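PDB 6KXT: protein BONZAI 1 from Arabidopsis thaliana, which binds phospholipids in a calcium-dependent manner and negatively regulates cell death and defence responses, here represented by its second C2 domain. Local coordinates for residues S95-S103 / G116-G124. Sequence-based numbering, arbitrary orientation. Where two conformers were deposited one is given.
Sequences SLIGKVQKS and GINFSLPTG
K99 and S120 form a single antiparallel hydrogen-bonded pair where strands 95-102 and 117-121 cross at 116°, K99 N donating to S120 O at 2.8 Å. S120 N returns a bond to K99 O at 2.9 Å. The strands then diverge, and a water fills the next rung, donating to both K99 O and N118 O. G98 suits the crossing because it lacks a side chain; a CB there would clash with that of F119, whose CD1 instead lies 3.4 Å from G98 C. With CG anti to its own carbonyl carbon (chi1 -78°), the F119 ring is carried past the K99 backbone, and V100 CG2 meets its CD1 at 3.8 Å. Beta-branching lets V100 and I117 meet CG2 to CG2 close to the backbone, while I117 also reaches L135 of strand 133-143. Towards the end of strand 95-102, K102 is long enough to bend at chi2 and chi4, bringing CE tip to tip with I117 CD1 at 3.8 Å, while NZ bonds Q101 O from above the carbonyl plane. Were this lysine an alanine, the end of I117 would probably lose its aliphatic cover and Q101 O its ammonium donor. K99, extended, lays CD across P122 CG at 4.1 Å, roughly at right angles. Flexible L96 and L121 lie alongside with opposite headings, CD2 to CD2 at 3.7 Å, and P122 meets L96 CD2. Nearby, I97 and G98 share one partner, C85 on strand 81-87, a classic beta bulge. The contact thus joins edge strand 95-102 to the facing sheet, closing one side of the C2-type beta sandwich.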
ATOM      1  N   SER A  95       5.603 -11.021  -9.259  1.00 21.36           N
ATOM      2  CA  SER A  95       5.734  -9.948 -10.272  0.60 19.67           C
ATOM      3  C   SER A  95       5.023  -8.679  -9.829  1.00 18.36           C
ATOM      4  O   SER A  95       3.989  -8.748  -9.156  1.00 20.53           O
ATOM      5  CB  SER A  95       5.282 -10.358 -11.608  0.60 20.66           C
ATOM      6  OG  SER A  95       3.970 -10.878 -11.564  0.60 26.05           O
ATOM      7  N   LEU A  96       5.633  -7.563 -10.163  1.00 17.07           N
ATOM      8  CA  LEU A  96       5.091  -6.234  -9.810  1.00 16.15           C
ATOM      9  C   LEU A  96       3.857  -5.919 -10.641  1.00 15.22           C
ATOM     10  O   LEU A  96       3.921  -5.961 -11.894  1.00 18.42           O
ATOM     11  CB  LEU A  96       6.169  -5.182 -10.027  1.00 17.01           C
ATOM     12  CG  LEU A  96       5.802  -3.769  -9.586  1.00 17.26           C
ATOM     13  CD1 LEU A  96       5.462  -3.708  -8.109  1.00 17.92           C
ATOM     14  CD2 LEU A  96       6.952  -2.840  -9.926  1.00 19.85           C
ATOM     15  N   ILE A  97       2.775  -5.594  -9.949  1.00 14.51           N
ATOM     16  CA  ILE A  97       1.536  -5.083 -10.575  1.00 14.78           C
ATOM     17  C   ILE A  97       1.543  -3.556 -10.558  1.00 13.90           C
ATOM     18  O   ILE A  97       1.185  -2.974 -11.584  1.00 15.57           O
ATOM     19  CB  ILE A  97       0.308  -5.711  -9.894  1.00 14.55           C
ATOM     20  CG1 ILE A  97       0.237  -7.257 -10.042  1.00 14.94           C
ATOM     21  CG2 ILE A  97      -0.948  -4.996 -10.365  1.00 14.09           C
ATOM     22  CD1 ILE A  97      -0.804  -7.922  -9.152  1.00 15.68           C
ATOM     23  N   GLY A  98       1.941  -2.914  -9.459  1.00 14.35           N
ATOM     24  CA  GLY A  98       1.915  -1.442  -9.430  1.00 14.46           C
ATOM     25  C   GLY A  98       2.444  -0.912  -8.112  1.00 13.41           C
ATOM     26  O   GLY A  98       2.461  -1.653  -7.133  1.00 13.51           O
ATOM     27  N   LYS A  99       2.887   0.342  -8.150  1.00 13.13           N
ATOM     28  CA  LYS A  99       3.494   1.034  -7.008  1.00 14.22           C
ATOM     29  C   LYS A  99       2.754   2.343  -6.766  1.00 11.93           C
ATOM     30  O   LYS A  99       2.365   3.080  -7.700  1.00 14.13           O
ATOM     31  CB  LYS A  99       4.940   1.375  -7.414  1.00 18.81           C
ATOM     32  CG  LYS A  99       5.751   2.089  -6.382  1.00 19.37           C
ATOM     33  CD  LYS A  99       7.173   2.276  -6.873  1.00 18.34           C
ATOM     34  CE  LYS A  99       7.995   2.774  -5.708  1.00 23.38           C
ATOM     35  NZ  LYS A  99       9.345   3.124  -6.152  1.00 20.12           N
ATOM     36  N   VAL A 100       2.645   2.667  -5.488  1.00 13.83           N
ATOM     37  CA  VAL A 100       2.218   3.987  -4.955  1.00 14.70           C
ATOM     38  C   VAL A 100       3.228   4.445  -3.890  1.00 14.24           C
ATOM     39  O   VAL A 100       3.799   3.587  -3.211  1.00 15.18           O
ATOM     40  CB  VAL A 100       0.788   3.792  -4.403  1.00 20.42           C
ATOM     41  CG1 VAL A 100       0.386   4.818  -3.367  1.00 25.91           C
ATOM     42  CG2 VAL A 100      -0.209   3.678  -5.573  1.00 16.99           C
ATOM     43  N   GLN A 101       3.451   5.727  -3.813  1.00 14.99           N
ATOM     44  CA  GLN A 101       4.258   6.348  -2.749  1.00 16.14           C
ATOM     45  C   GLN A 101       3.395   7.389  -2.050  1.00 17.02           C
ATOM     46  O   GLN A 101       3.071   8.415  -2.655  1.00 21.21           O
ATOM     47  CB  GLN A 101       5.571   6.879  -3.303  1.00 18.26           C
ATOM     48  CG  GLN A 101       6.368   7.594  -2.209  1.00 23.72           C
ATOM     49  CD  GLN A 101       7.711   8.111  -2.663  1.00 28.25           C
ATOM     50  OE1 GLN A 101       8.358   7.524  -3.517  1.00 33.60           O
ATOM     51  NE2 GLN A 101       8.131   9.207  -2.062  1.00 39.40           N
ATOM     52  N   LYS A 102       2.998   7.102  -0.817  1.00 15.61           N
ATOM     53  CA  LYS A 102       2.029   7.921  -0.058  1.00 19.07           C
ATOM     54  C   LYS A 102       2.380   7.814   1.417  1.00 15.43           C
ATOM     55  O   LYS A 102       2.752   6.745   1.868  1.00 15.97           O
ATOM     56  CB  LYS A 102       0.605   7.379  -0.230  1.00 21.37           C
ATOM     57  CG  LYS A 102      -0.034   7.604  -1.589  1.00 24.77           C
ATOM     58  CD  LYS A 102      -0.709   8.954  -1.665  1.00 25.61           C
ATOM     59  CE  LYS A 102      -0.883   9.467  -3.070  1.00 24.90           C
ATOM     60  NZ  LYS A 102       0.400   9.904  -3.661  1.00 27.52           N
ATOM     61  N   SER A 103       2.136   8.855   2.193  1.00 15.51           N
ATOM     62  CA  SER A 103       2.217   8.793   3.659  1.00 14.73           C
ATOM     63  C   SER A 103       0.896   8.330   4.241  1.00 14.13           C
ATOM     64  O   SER A 103      -0.125   8.289   3.538  1.00 13.95           O
ATOM     65  CB  SER A 103       2.519  10.135   4.257  1.00 14.11           C
ATOM     66  OG  SER A 103       1.463  11.054   3.977  1.00 15.93           O
ATOM     67  N   GLY A 116      -9.327   7.488  -5.418  1.00 11.99           N
ATOM     68  CA  GLY A 116      -8.229   6.530  -5.529  1.00 12.19           C
ATOM     69  C   GLY A 116      -6.924   7.188  -5.963  1.00 13.54           C
ATOM     70  O   GLY A 116      -6.881   8.374  -6.280  1.00 14.43           O
ATOM     71  N   ILE A 117      -5.899   6.386  -5.984  1.00 12.70           N
ATOM     72  CA  ILE A 117      -4.558   6.765  -6.506  1.00 13.80           C
ATOM     73  C   ILE A 117      -4.201   5.752  -7.596  1.00 13.46           C
ATOM     74  O   ILE A 117      -4.172   4.540  -7.284  1.00 12.99           O
ATOM     75  CB  ILE A 117      -3.503   6.905  -5.386  1.00 14.14           C
ATOM     76  CG1 ILE A 117      -2.135   7.217  -5.989  1.00 18.91           C
ATOM     77  CG2 ILE A 117      -3.361   5.679  -4.510  1.00 15.51           C
ATOM     78  CD1 ILE A 117      -2.056   8.555  -6.547  1.00 19.43           C
ATOM     79  N   ASN A 118      -3.862   6.245  -8.782  1.00 13.33           N
ATOM     80  CA  ASN A 118      -3.455   5.319  -9.854  1.00 13.13           C
ATOM     81  C   ASN A 118      -2.097   4.678  -9.526  1.00 13.08           C
ATOM     82  O   ASN A 118      -1.183   5.380  -9.073  1.00 15.13           O
ATOM     83  CB  ASN A 118      -3.413   5.995 -11.202  1.00 14.81           C
ATOM     84  CG  ASN A 118      -4.805   6.267 -11.725  1.00 14.98           C
ATOM     85  OD1 ASN A 118      -5.537   7.098 -11.193  1.00 15.73           O
ATOM     86  ND2 ASN A 118      -5.180   5.605 -12.812  1.00 15.03           N
ATOM     87  N   PHE A 119      -1.970   3.396  -9.750  1.00 13.69           N
ATOM     88  CA  PHE A 119      -0.669   2.727  -9.693  1.00 13.01           C
ATOM     89  C   PHE A 119       0.243   3.252 -10.793  1.00 14.91           C
ATOM     90  O   PHE A 119      -0.246   3.639 -11.868  1.00 15.93           O
ATOM     91  CB  PHE A 119      -0.881   1.233  -9.837  1.00 13.71           C
ATOM     92  CG  PHE A 119      -1.373   0.510  -8.609  1.00 12.61           C
ATOM     93  CD1 PHE A 119      -0.607   0.459  -7.460  1.00 15.00           C
ATOM     94  CD2 PHE A 119      -2.594  -0.131  -8.565  1.00 13.89           C
ATOM     95  CE1 PHE A 119      -1.021  -0.222  -6.310  1.00 13.61           C
ATOM     96  CE2 PHE A 119      -3.012  -0.814  -7.429  1.00 15.92           C
ATOM     97  CZ  PHE A 119      -2.222  -0.864  -6.286  1.00 13.72           C
ATOM     98  N   SER A 120       1.533   3.117 -10.522  1.00 16.02           N
ATOM     99  CA  SER A 120       2.520   3.297 -11.610  0.70 15.56           C
ATOM    100  C   SER A 120       3.607   2.255 -11.560  1.00 16.45           C
ATOM    101  O   SER A 120       3.663   1.428 -10.641  1.00 16.39           O
ATOM    102  CB  SER A 120       3.111   4.665 -11.609  0.70 18.23           C
ATOM    103  OG  SER A 120       3.957   4.817 -10.488  0.70 22.69           O
ATOM    104  N   LEU A 121       4.337   2.189 -12.678  1.00 15.66           N
ATOM    105  CA  LEU A 121       5.476   1.235 -12.794  1.00 16.90           C
ATOM    106  C   LEU A 121       6.720   2.056 -13.057  1.00 18.28           C
ATOM    107  O   LEU A 121       6.701   2.906 -13.952  1.00 18.88           O
ATOM    108  CB  LEU A 121       5.258   0.269 -13.949  1.00 18.47           C
ATOM    109  CG  LEU A 121       4.183  -0.764 -13.669  1.00 19.13           C
ATOM    110  CD1 LEU A 121       3.884  -1.558 -14.945  1.00 21.24           C
ATOM    111  CD2 LEU A 121       4.546  -1.704 -12.518  1.00 20.63           C
ATOM    112  N   PRO A 122       7.798   1.829 -12.295  1.00 17.89           N
ATOM    113  CA  PRO A 122       9.084   2.437 -12.617  1.00 19.60           C
ATOM    114  C   PRO A 122       9.583   1.959 -13.992  1.00 18.90           C
ATOM    115  O   PRO A 122       9.330   0.844 -14.340  1.00 22.78           O
ATOM    116  CB  PRO A 122       9.987   1.906 -11.494  1.00 25.30           C
ATOM    117  CG  PRO A 122       9.056   1.491 -10.382  1.00 22.40           C
ATOM    118  CD  PRO A 122       7.860   0.961 -11.109  1.00 17.85           C
ATOM    119  N   THR A 123      10.135   2.865 -14.800  1.00 23.14           N
ATOM    120  CA  THR A 123      10.492   2.571 -16.217  1.00 19.41           C
ATOM    121  C   THR A 123      11.985   2.744 -16.480  1.00 24.78           C
ATOM    122  O   THR A 123      12.667   3.491 -15.734  1.00 23.51           O
ATOM    123  CB  THR A 123       9.725   3.502 -17.146  1.00 23.03           C
ATOM    124  OG1 THR A 123      10.102   4.840 -16.836  1.00 26.63           O
ATOM    125  CG2 THR A 123       8.246   3.317 -16.972  1.00 22.41           C
ATOM    126  N   GLY A 124      12.427   2.127 -17.587  1.00 23.35           N
ATOM    127  CA  GLY A 124      13.838   2.246 -18.021  1.00 25.49           C
ATOM    128  C   GLY A 124      14.040   3.336 -19.047  1.00 39.25           C
ATOM    129  O   GLY A 124      15.134   3.401 -19.616  1.00 42.39           O
TER
HETATM  130  O   HOH W   1       1.394   5.729  -8.153  1.00 33.24           O